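Local coordinates for protein CG8862 (Drosophila melanogaster, PDB 3ISM) that is the mitochondrial endonuclease EndoG, a magnesium-dependent nuclease of the DNA/RNA non-specific family that probably cleaves both DNA and RNA, at residues B[209-214]-B[222-227]. Sequence-based numbering, arbitrary orientation. Where two conformers were deposited one is given.
Sequences VMPNQV and SVFQVP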
loop_
_atom_site.group_PDB
_atom_site.type_symbol
_atom_site.label_atom_id
_atom_site.label_comp_id
_atom_site.label_asym_id
_atom_site.label_seq_id
_atom_site.Cartn_x
_atom_site.Cartn_y
_atom_site.Cartn_z
ATOM N N VAL B 209 11.950 -10.532 -10.512
ATOM C CA VAL B 209 10.557 -10.278 -10.145
ATOM C C VAL B 209 9.710 -11.381 -10.791
ATOM O O VAL B 209 9.731 -11.552 -12.014
ATOM C CB VAL B 209 10.088 -8.882 -10.617
ATOM C CG1 VAL B 209 8.549 -8.758 -10.608
ATOM C CG2 VAL B 209 10.727 -7.790 -9.765
ATOM N N MET B 210 8.981 -12.140 -9.973
ATOM C CA MET B 210 8.149 -13.215 -10.525
ATOM C C MET B 210 6.704 -12.974 -10.145
ATOM O O MET B 210 6.444 -12.587 -9.026
ATOM C CB MET B 210 8.613 -14.579 -10.014
ATOM C CG MET B 210 10.040 -14.938 -10.425
ATOM S SD MET B 210 10.607 -16.480 -9.688
ATOM C CE MET B 210 9.492 -17.679 -10.389
ATOM N N PRO B 211 5.766 -13.193 -11.082
ATOM C CA PRO B 211 4.363 -12.946 -10.768
ATOM C C PRO B 211 3.811 -14.055 -9.864
ATOM O O PRO B 211 4.203 -15.225 -9.990
ATOM C CB PRO B 211 3.691 -12.951 -12.148
ATOM C CG PRO B 211 4.546 -13.924 -12.967
ATOM C CD PRO B 211 5.956 -13.705 -12.460
ATOM N N ASN B 212 2.919 -13.674 -8.960
ATOM C CA ASN B 212 2.278 -14.602 -8.049
ATOM C C ASN B 212 1.154 -15.337 -8.793
ATOM O O ASN B 212 -0.032 -15.100 -8.560
ATOM C CB ASN B 212 1.752 -13.837 -6.823
ATOM C CG ASN B 212 1.282 -14.750 -5.690
ATOM O OD1 ASN B 212 1.502 -15.957 -5.724
ATOM N ND2 ASN B 212 0.650 -14.153 -4.656
ATOM N N GLN B 213 1.542 -16.230 -9.696
ATOM C CA GLN B 213 0.578 -16.985 -10.488
ATOM C C GLN B 213 1.200 -18.305 -10.895
ATOM O O GLN B 213 2.399 -18.502 -10.706
ATOM C CB GLN B 213 0.166 -16.191 -11.738
ATOM C CG GLN B 213 1.300 -15.946 -12.704
ATOM C CD GLN B 213 1.044 -14.774 -13.631
ATOM O OE1 GLN B 213 0.401 -13.781 -13.249
ATOM N NE2 GLN B 213 1.573 -14.869 -14.848
ATOM N N VAL B 214 0.401 -19.197 -11.480
ATOM C CA VAL B 214 0.951 -20.423 -12.059
ATOM C C VAL B 214 1.956 -20.092 -13.177
ATOM O O VAL B 214 1.624 -19.448 -14.176
ATOM C CB VAL B 214 -0.147 -21.382 -12.557
ATOM C CG1 VAL B 214 0.447 -22.524 -13.405
ATOM C CG2 VAL B 214 -0.933 -21.949 -11.382
ATOM N N SER B 222 15.883 -17.119 -15.338
ATOM C CA SER B 222 16.582 -16.037 -16.027
ATOM C C SER B 222 15.640 -15.058 -16.724
ATOM O O SER B 222 15.940 -13.874 -16.811
ATOM C CB SER B 222 17.589 -16.613 -17.034
ATOM O OG SER B 222 16.929 -17.241 -18.120
ATOM N N VAL B 223 14.498 -15.561 -17.193
ATOM C CA VAL B 223 13.515 -14.706 -17.866
ATOM C C VAL B 223 12.868 -13.694 -16.914
ATOM O O VAL B 223 12.298 -12.686 -17.361
ATOM C CB VAL B 223 12.417 -15.517 -18.615
ATOM C CG1 VAL B 223 13.025 -16.705 -19.355
ATOM C CG2 VAL B 223 11.311 -15.965 -17.667
ATOM N N PHE B 224 13.001 -13.925 -15.612
ATOM C CA PHE B 224 12.403 -13.050 -14.614
ATOM C C PHE B 224 13.356 -11.988 -14.072
ATOM O O PHE B 224 13.016 -11.262 -13.149
ATOM C CB PHE B 224 11.829 -13.884 -13.486
ATOM C CG PHE B 224 10.712 -14.769 -13.920
ATOM C CD1 PHE B 224 9.487 -14.224 -14.301
ATOM C CD2 PHE B 224 10.880 -16.146 -13.956
ATOM C CE1 PHE B 224 8.448 -15.047 -14.713
ATOM C CE2 PHE B 224 9.853 -16.981 -14.356
ATOM C CZ PHE B 224 8.631 -16.435 -14.742
ATOM N N GLN B 225 14.543 -11.905 -14.664
ATOM C CA GLN B 225 15.529 -10.898 -14.289
ATOM C C GLN B 225 15.065 -9.496 -14.711
ATOM O O GLN B 225 14.586 -9.314 -15.823
ATOM C CB GLN B 225 16.902 -11.242 -14.885
ATOM C CG GLN B 225 17.702 -12.232 -14.034
ATOM C CD GLN B 225 19.013 -12.690 -14.681
ATOM O OE1 GLN B 225 19.063 -12.996 -15.869
ATOM N NE2 GLN B 225 20.077 -12.758 -13.877
ATOM N N VAL B 226 15.177 -8.546 -13.780
ATOM C CA VAL B 226 14.737 -7.161 -13.950
ATOM C C VAL B 226 15.840 -6.233 -13.392
ATOM O O VAL B 226 16.514 -6.609 -12.432
ATOM C CB VAL B 226 13.402 -6.906 -13.151
ATOM C CG1 VAL B 226 12.809 -5.585 -13.494
ATOM C CG2 VAL B 226 12.360 -7.977 -13.438
ATOM N N PRO B 227 16.035 -5.029 -13.983
ATOM C CA PRO B 227 16.938 -4.069 -13.351
ATOM C C PRO B 227 16.523 -3.764 -11.918
ATOM O O PRO B 227 15.348 -3.524 -11.670
ATOM C CB PRO B 227 16.776 -2.814 -14.217
ATOM C CG PRO B 227 16.428 -3.349 -15.564
ATOM C CD PRO B 227 15.535 -4.526 -15.286
#
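Phe224 brings its ring against the end of the strand that closes with Val209, Met210 and Pro211, and Met210 meets it over one face. Met210 CG lies 3.6 Å from Phe224 CG and 4.0 Å from the ring centroid, 28° off the normal, which makes a CH-pi contact. Farther along the same side chain, Met210 SD stands obliquely 4.8 Å from the centroid of the Phe224 ring, a Met-aromatic contact; the bend at chi3 (63°) then turns CE back to within 4.0 Å of Phe224 CE2. The side chains cross at about a right angle, with Met210 CG over the base of the ring and CE reaching its CD2-CE2 side. At CD1 and CE1 the neighbours are different: Pro211 CD sits 3.6 Å from Phe224 CE1, and Val209 O lies oblique to the ring, near CD1.

One backbone hydrogen bond joins the two segments. Val209 N donates to Phe224 O at 2.9 Å, nearly straight at 164°, and fixes the main chain from which the phenyl group projects. On the other face of the strand from Met210, a separate apolar contact brings Val226 CG2, in one of its two conformers, to 3.7 Å from Val209 CB. Within the returning segment, Gln225 N bonds to Ser222 O across the 3-10 turn.

Further out, Ile215 touches both Met210 and Phe224, and a backbone hydrogen bond between Val226 and Ser207 continues the attachment along strand 203-211. The contact thus ties the loop leading into helix 228-235 to the end of that strand, which pairs with strand 189-197, while Met210 packs against Ala136, Trp137 and Leu140 of helix 136-146, the helix carrying the magnesium-site residue Glu141.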